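PDB 4D0U: fiber protein from Snake adenovirus 1, which probably forms the trimeric spikes at the capsid vertices and attaches the virion to a host-cell receptor, most likely through its head domain. Local coordinates for residues 38-43 and 61-66; 52-57 and 77-82. The protein carries 2 engineered substitutions. All coordinates share one frame; numbering follows the deposited sequence. Where two conformers were deposited one is given.

Interaction 1 of 2, residues 38-43 and 61-66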
ATOM      1  N   SER A  38       6.077  10.586  17.929  1.00 51.20           N
ATOM      2  CA  SER A  38       5.985   9.733  16.735  1.00 45.60           C
ATOM      3  C   SER A  38       6.104   8.251  17.111  1.00 38.70           C
ATOM      4  O   SER A  38       6.792   7.895  18.080  1.00 39.96           O
ATOM      5  CB  SER A  38       7.077  10.118  15.719  1.00 47.45           C
ATOM      6  OG  SER A  38       6.931   9.414  14.491  1.00 46.64           O
ATOM      7  N   LYS A  39       5.453   7.387  16.334  1.00 29.79           N
ATOM      8  CA  LYS A  39       5.635   5.940  16.512  1.00 24.43           C
ATOM      9  C   LYS A  39       6.751   5.383  15.627  1.00 22.15           C
ATOM     10  O   LYS A  39       7.099   4.201  15.737  1.00 20.58           O
ATOM     11  CB  LYS A  39       4.330   5.192  16.250  1.00 22.00           C
ATOM     12  CG  LYS A  39       3.210   5.533  17.231  1.00 21.88           C
ATOM     13  CD  LYS A  39       1.940   4.763  16.899  1.00 20.45           C
ATOM     14  CE  LYS A  39       0.731   5.354  17.594  1.00 20.36           C
ATOM     15  NZ  LYS A  39      -0.453   4.448  17.544  1.00 20.03           N
ATOM     16  N   THR A  40       7.313   6.251  14.786  1.00 21.08           N
ATOM     17  CA  THR A  40       8.356   5.853  13.837  1.00 21.61           C
ATOM     18  C   THR A  40       9.712   5.821  14.514  1.00 22.87           C
ATOM     19  O   THR A  40      10.198   6.850  14.981  1.00 24.50           O
ATOM     20  CB  THR A  40       8.376   6.789  12.618  1.00 22.57           C
ATOM     21  OG1 THR A  40       7.094   6.734  11.984  1.00 23.33           O
ATOM     22  CG2 THR A  40       9.419   6.354  11.611  1.00 23.44           C
ATOM     23  N   SER A  41      10.312   4.638  14.573  1.00 21.66           N
ATOM     24  CA  SER A  41      11.610   4.440  15.238  1.00 22.49           C
ATOM     25  C   SER A  41      12.775   4.306  14.248  1.00 23.58           C
ATOM     26  O   SER A  41      13.945   4.349  14.636  1.00 23.85           O
ATOM     27  CB  SER A  41      11.554   3.203  16.137  1.00 22.65           C
ATOM     28  OG  SER A  41      11.011   2.075  15.457  1.00 24.56           O
ATOM     29  N   LEU A  42      12.458   4.097  12.970  1.00 22.47           N
ATOM     30  CA  LEU A  42      13.471   4.068  11.914  1.00 22.61           C
ATOM     31  C   LEU A  42      12.829   4.515  10.615  1.00 21.41           C
ATOM     32  O   LEU A  42      11.736   4.062  10.267  1.00 21.19           O
ATOM     33  CB  LEU A  42      14.065   2.663  11.747  1.00 24.74           C
ATOM     34  CG  LEU A  42      15.000   2.564  10.528  1.00 26.40           C
ATOM     35  CD1 LEU A  42      16.414   2.926  10.937  1.00 28.13           C
ATOM     36  CD2 LEU A  42      14.965   1.196   9.875  1.00 28.94           C
ATOM     37  N   ASP A  43      13.485   5.419   9.896  1.00 21.85           N
ATOM     38  CA  ASP A  43      12.960   5.815   8.605  1.00 23.59           C
ATOM     39  C   ASP A  43      14.077   6.223   7.693  1.00 24.01           C
ATOM     40  O   ASP A  43      14.474   7.393   7.729  1.00 26.02           O
ATOM     41  CB  ASP A  43      11.971   6.983   8.769  1.00 25.50           C
ATOM     42  CG  ASP A  43      10.822   6.907   7.806  1.00 28.74           C
ATOM     43  OD1 ASP A  43      10.795   5.939   7.018  1.00 27.45           O
ATOM     44  OD2 ASP A  43       9.928   7.795   7.837  1.00 31.44           O
ATOM     45  N   ARG A  61      11.152   1.458   6.874  1.00 12.63           N
ATOM     46  CA  ARG A  61      10.519   2.123   8.021  1.00 13.90           C
ATOM     47  C   ARG A  61      10.186   1.114   9.111  1.00 14.66           C
ATOM     48  O   ARG A  61       9.668   0.037   8.852  1.00 14.48           O
ATOM     49  CB  ARG A  61       9.257   2.876   7.575  1.00 15.58           C
ATOM     50  CG  ARG A  61       8.489   3.542   8.713  1.00 19.56           C
ATOM     51  CD  ARG A  61       7.219   4.165   8.177  1.00 23.41           C
ATOM     52  NE  ARG A  61       7.499   5.446   7.542  1.00 31.30           N
ATOM     53  CZ  ARG A  61       6.665   6.089   6.714  1.00 34.85           C
ATOM     54  NH1 ARG A  61       5.470   5.569   6.386  1.00 34.14           N
ATOM     55  NH2 ARG A  61       7.037   7.261   6.209  1.00 35.40           N
ATOM     56  N   GLU A  62      10.477   1.478  10.357  1.00 14.48           N
ATOM     57  CA  GLU A  62      10.016   0.696  11.508  1.00 14.91           C
ATOM     58  C   GLU A  62       9.048   1.557  12.335  1.00 14.92           C
ATOM     59  O   GLU A  62       9.350   2.721  12.612  1.00 15.70           O
ATOM     60  CB  GLU A  62      11.214   0.303  12.355  1.00 16.45           C
ATOM     61  CG  GLU A  62      10.821  -0.622  13.488  1.00 19.42           C
ATOM     62  CD  GLU A  62      11.985  -1.002  14.356  1.00 22.45           C
ATOM     63  OE1 GLU A  62      12.451  -0.144  15.148  1.00 27.29           O
ATOM     64  OE2 GLU A  62      12.448  -2.145  14.229  1.00 25.42           O
ATOM     65  N   GLU A  63       7.884   0.996  12.669  1.00 14.45           N
ATOM     66  CA  GLU A  63       6.895   1.670  13.500  1.00 15.70           C
ATOM     67  C   GLU A  63       6.580   0.832  14.720  1.00 16.64           C
ATOM     68  O   GLU A  63       6.292  -0.361  14.617  1.00 15.68           O
ATOM     69  CB  GLU A  63       5.601   1.967  12.722  1.00 16.95           C
ATOM     70  CG  GLU A  63       5.840   2.904  11.550  1.00 18.89           C
ATOM     71  CD  GLU A  63       4.683   2.883  10.554  1.00 20.97           C
ATOM     72  OE1 GLU A  63       3.644   3.501  10.873  1.00 21.36           O
ATOM     73  OE2 GLU A  63       4.829   2.285   9.460  1.00 19.21           O
ATOM     74  N   GLU A  64       6.648   1.481  15.887  1.00 19.00           N
ATOM     75  CA  GLU A  64       6.363   0.804  17.139  1.00 22.27           C
ATOM     76  C   GLU A  64       4.898   1.054  17.498  1.00 21.97           C
ATOM     77  O   GLU A  64       4.495   2.204  17.746  1.00 23.81           O
ATOM     78  CB  GLU A  64       7.336   1.288  18.224  1.00 25.35           C
ATOM     79  CG  GLU A  64       8.720   0.664  18.033  1.00 32.61           C
ATOM     80  CD  GLU A  64       9.834   1.360  18.790  1.00 41.39           C
ATOM     81  OE1 GLU A  64       9.567   2.348  19.520  1.00 44.65           O
ATOM     82  OE2 GLU A  64      10.994   0.907  18.652  1.00 47.44           O
ATOM     83  N   LEU A  65       4.120  -0.029  17.465  0.50 21.32           N
ATOM     84  CA  LEU A  65       2.683  -0.028  17.730  0.50 21.96           C
ATOM     85  C   LEU A  65       2.420  -0.879  18.973  0.50 22.58           C
ATOM     86  O   LEU A  65       1.563  -1.770  18.978  0.50 24.08           O
ATOM     87  CB  LEU A  65       1.907  -0.595  16.529  0.50 21.13           C
ATOM     88  CG  LEU A  65       2.469  -0.353  15.119  0.50 20.37           C
ATOM     89  CD1 LEU A  65       1.870  -1.356  14.155  0.50 20.31           C
ATOM     90  CD2 LEU A  65       2.187   1.062  14.641  0.50 20.43           C
ATOM     91  N   GLY A  66       3.173  -0.612  20.030  1.00 22.55           N
ATOM     92  CA  GLY A  66       2.831  -1.164  21.343  1.00 22.84           C
ATOM     93  C   GLY A  66       3.389  -2.552  21.466  1.00 22.78           C
ATOM     94  O   GLY A  66       4.603  -2.722  21.396  1.00 23.58           O
TER

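Interaction 2 of 2, residues 52-57 and 77-82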
ATOM      1  N   LYS A  52      23.202  -1.657 -15.369  1.00 28.62           N
ATOM      2  CA  LYS A  52      22.571  -1.154 -16.581  1.00 29.32           C
ATOM      3  C   LYS A  52      21.946   0.221 -16.381  1.00 28.53           C
ATOM      4  O   LYS A  52      21.295   0.750 -17.283  1.00 31.03           O
ATOM      5  CB  LYS A  52      21.499  -2.138 -17.029  1.00 31.66           C
ATOM      6  CG  LYS A  52      22.051  -3.485 -17.440  1.00 35.86           C
ATOM      7  CD  LYS A  52      22.717  -3.373 -18.803  1.00 40.61           C
ATOM      8  CE  LYS A  52      23.693  -4.513 -19.052  1.00 46.20           C
ATOM      9  NZ  LYS A  52      24.635  -4.124 -20.144  1.00 46.01           N
ATOM     10  N   GLY A  53      22.134   0.788 -15.199  1.00 27.04           N
ATOM     11  CA  GLY A  53      21.605   2.111 -14.871  1.00 25.83           C
ATOM     12  C   GLY A  53      20.111   2.191 -14.561  1.00 22.62           C
ATOM     13  O   GLY A  53      19.558   3.300 -14.473  1.00 24.84           O
ATOM     14  N   VAL A  54      19.449   1.040 -14.393  1.00 19.69           N
ATOM     15  CA  VAL A  54      18.120   1.013 -13.752  1.00 17.03           C
ATOM     16  C   VAL A  54      18.289   1.507 -12.318  1.00 15.98           C
ATOM     17  O   VAL A  54      19.183   1.069 -11.609  1.00 15.78           O
ATOM     18  CB  VAL A  54      17.482  -0.409 -13.762  1.00 17.15           C
ATOM     19  CG1 VAL A  54      16.170  -0.422 -12.985  1.00 17.17           C
ATOM     20  CG2 VAL A  54      17.266  -0.941 -15.185  1.00 18.20           C
ATOM     21  N   SER A  55      17.423   2.425 -11.887  1.00 16.42           N
ATOM     22  CA  SER A  55      17.531   2.915 -10.512  1.00 16.82           C
ATOM     23  C   SER A  55      16.228   2.818  -9.759  1.00 15.87           C
ATOM     24  O   SER A  55      15.147   3.050 -10.323  1.00 15.60           O
ATOM     25  CB  SER A  55      18.113   4.310 -10.434  1.00 22.03           C
ATOM     26  OG  SER A  55      17.211   5.234 -10.919  1.00 26.16           O
ATOM     27  N   PHE A  56      16.370   2.449  -8.494  1.00 14.94           N
ATOM     28  CA  PHE A  56      15.268   2.308  -7.550  1.00 14.26           C
ATOM     29  C   PHE A  56      15.538   3.185  -6.356  1.00 14.39           C
ATOM     30  O   PHE A  56      16.682   3.336  -5.932  1.00 15.70           O
ATOM     31  CB  PHE A  56      15.203   0.888  -6.990  1.00 14.11           C
ATOM     32  CG  PHE A  56      14.364  -0.058  -7.788  1.00 14.30           C
ATOM     33  CD1 PHE A  56      14.852  -0.615  -8.973  1.00 15.56           C
ATOM     34  CD2 PHE A  56      13.095  -0.430  -7.339  1.00 14.39           C
ATOM     35  CE1 PHE A  56      14.082  -1.505  -9.714  1.00 14.81           C
ATOM     36  CE2 PHE A  56      12.340  -1.338  -8.075  1.00 14.09           C
ATOM     37  CZ  PHE A  56      12.826  -1.867  -9.262  1.00 14.00           C
ATOM     38  N   ALA A  57      14.471   3.692  -5.762  1.00 12.87           N
ATOM     39  CA  ALA A  57      14.565   4.255  -4.441  1.00 12.54           C
ATOM     40  C   ALA A  57      13.874   3.320  -3.464  1.00 12.47           C
ATOM     41  O   ALA A  57      12.790   2.830  -3.751  1.00 12.46           O
ATOM     42  CB  ALA A  57      13.884   5.609  -4.437  1.00 12.90           C
ATOM     43  N   SER A  77      10.470   2.727  -8.690  1.00 10.54           N
ATOM     44  CA  SER A  77      11.295   2.996  -9.871  1.00 11.28           C
ATOM     45  C   SER A  77      10.431   3.466 -11.017  1.00 12.52           C
ATOM     46  O   SER A  77       9.352   2.943 -11.252  1.00 12.38           O
ATOM     47  CB  SER A  77      12.058   1.736 -10.297  1.00 11.67           C
ATOM     48  OG  SER A  77      12.872   2.018 -11.447  1.00 12.13           O
ATOM     49  N   GLY A  78      10.946   4.434 -11.759  1.00 13.41           N
ATOM     50  CA  GLY A  78      10.274   4.841 -13.004  1.00 14.96           C
ATOM     51  C   GLY A  78      10.719   3.997 -14.179  1.00 16.72           C
ATOM     52  O   GLY A  78      10.171   4.113 -15.281  1.00 19.42           O
ATOM     53  N   ASP A  79      11.691   3.132 -13.949  1.00 15.90           N
ATOM     54  CA  ASP A  79      12.238   2.310 -15.019  1.00 17.60           C
ATOM     55  C   ASP A  79      11.420   1.060 -15.231  1.00 17.41           C
ATOM     56  O   ASP A  79      10.573   0.701 -14.405  1.00 17.77           O
ATOM     57  CB  ASP A  79      13.700   1.975 -14.709  1.00 18.01           C
ATOM     58  CG  ASP A  79      14.583   3.220 -14.695  1.00 20.26           C
ATOM     59  OD1 ASP A  79      14.304   4.160 -15.473  1.00 22.92           O
ATOM     60  OD2 ASP A  79      15.543   3.282 -13.903  1.00 20.49           O
ATOM     61  N   GLY A  80      11.660   0.384 -16.345  1.00 16.90           N
ATOM     62  CA  GLY A  80      11.305  -1.022 -16.453  1.00 17.31           C
ATOM     63  C   GLY A  80      12.398  -1.961 -15.993  1.00 18.37           C
ATOM     64  O   GLY A  80      13.556  -1.552 -15.738  1.00 20.17           O
ATOM     65  N   LEU A  81      12.041  -3.230 -15.897  1.00 16.55           N
ATOM     66  CA  LEU A  81      12.975  -4.275 -15.496  1.00 16.93           C
ATOM     67  C   LEU A  81      12.695  -5.480 -16.331  1.00 17.65           C
ATOM     68  O   LEU A  81      11.569  -5.977 -16.367  1.00 19.04           O
ATOM     69  CB  LEU A  81      12.761  -4.697 -14.043  1.00 17.98           C
ATOM     70  CG  LEU A  81      13.602  -4.172 -12.917  1.00 17.80           C
ATOM     71  CD1 LEU A  81      13.152  -4.903 -11.656  1.00 15.13           C
ATOM     72  CD2 LEU A  81      15.094  -4.368 -13.165  1.00 16.10           C
ATOM     73  N   THR A  82      13.735  -5.986 -16.966  1.00 17.84           N
ATOM     74  CA  THR A  82      13.593  -7.131 -17.814  1.00 19.37           C
ATOM     75  C   THR A  82      13.813  -8.397 -17.043  1.00 20.62           C
ATOM     76  O   THR A  82      13.231  -9.422 -17.396  1.00 23.82           O
ATOM     77  CB  THR A  82      14.543  -7.061 -19.030  1.00 20.79           C
ATOM     78  OG1 THR A  82      15.902  -7.005 -18.584  1.00 23.28           O
ATOM     79  CG2 THR A  82      14.250  -5.812 -19.841  1.00 23.20           C
TER
HETATM   80  O   HOH W   1      17.491   5.103 -14.231  1.00 36.76           O
HETATM   81  O   HOH W   2      13.470   5.637 -11.131  1.00 24.42           O

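Interaction 1 of 2, residues 38-43 and 61-66
S41 and E62 meet through two different torsions. The S41 hydroxyl sits between the backbone N and the carbonyl carbon (chi1 49°). E62 runs its chain straight out, with CG opposite the backbone N (chi1 -174°). S41 OG donates to E62 OE1 at 2.7 Å, on the anti lone pair of that oxygen. The other oxygen, OE2, is held by R71 in a salt bridge, so the carboxylate is gripped at both ends.

The backbone here is an antiparallel pair broken by a classic beta bulge. S41 and L42 both face E62. E62 O takes the amide of S41 at 2.9 Å and, weakly, that of L42. In return E62 N donates to L42 O. Before the bulge, E64 N reaches K39 O at 2.8 Å in a nearly straight bond. The bulge shifts the register by one residue, so T40 pairs with E63 and D43 with R61. These four share one face of the sheet; L42 and E62 lie on the other, their CB atoms 3.8 Å apart.

D43 and R61 lie side by side and point the same way. The carboxylate comes to the guanidinium edge, the two planes 61° apart. D43 OD2 is 3.4 Å from R61 NH2, and the bonds of this salt bridge are all weak. Stronger partners lie nearby: Q59 donates to D43 OD1, and K39 and E63 of the third subunit bridge to D43 OD2 and R61 respectively. K39 NZ bridges likewise to D43 of the second subunit. The pairing thus contributes charged groups to the trimer interface.

Strand 40-49 is an outer strand of its four-stranded sheet within the chain. Strand 55-65 lies between it and strand 68-77, where R61 touches F74. L42 packs on E92 and F96 of helix 91-98.

Interaction 2 of 2, residues 52-57 and 77-82
S77 lays its CB squarely over the ring of F56. The carbon stands 3.6 Å from the ring centroid and 2° off the normal, a CH-pi contact over the face. The site lies in the beta-rich fiber head, where the start of strand 55-65 meets an ST turn that begins on S77, the last residue of strand 68-77. L81 approaches the same ring differently. Its side chain crosses that of F56 at about a right angle and puts CD1 at the ring edge, 3.9 Å from CZ. The other methyl of L81, CD2, packs on V54 CG1. V54 and D79 run past one another with opposed directions, V54 CG1 3.8 Å from D79 CB.

The polar groups tie the turn to the strand. With OG opposite the backbone N (chi1 -179°), S77 donates to S55 O at 2.7 Å, tilted out of the carbonyl plane. The same OG accepts the amide of D79, which makes the ST turn. D79 turns its carboxylate toward residues 52-57. Its OD2 takes the amide of S55 at 2.9 Å, so both backbone polar groups of S55 have a side-chain partner on the turn.

F56 has further aromatic neighbours in F58 and F85, and M125 of strand 122-127 touches both F56 and L81. This apolar cluster joins the two sheets of the head. On the polar side, two waters bridge the segments. One links S55 O to G78 N. The other donates to G53 O and, at 2.7 Å, to D79 OD2.

Strand 55-65 carries interaction 2 at its beginning and interaction 1 at its end. Their centres are about 28 Å apart, on opposite sides of the centre of the chain. Their segments alternate and adjoin along the sequence, without further contact. Interaction 1 is a surface pairing rich in charge, its centre about 17 Å from that of the chain. Interaction 2 is partly buried, its centre about 13 Å from that of the chain, and has an aromatic side. Both reach the third subunit: residues 61-66 through R61, residues 77-82 through G78 O, which accepts from K102 there. A57, near the start of the strand, packs on L142 of that subunit, so both strand ends lie near trimer contacts.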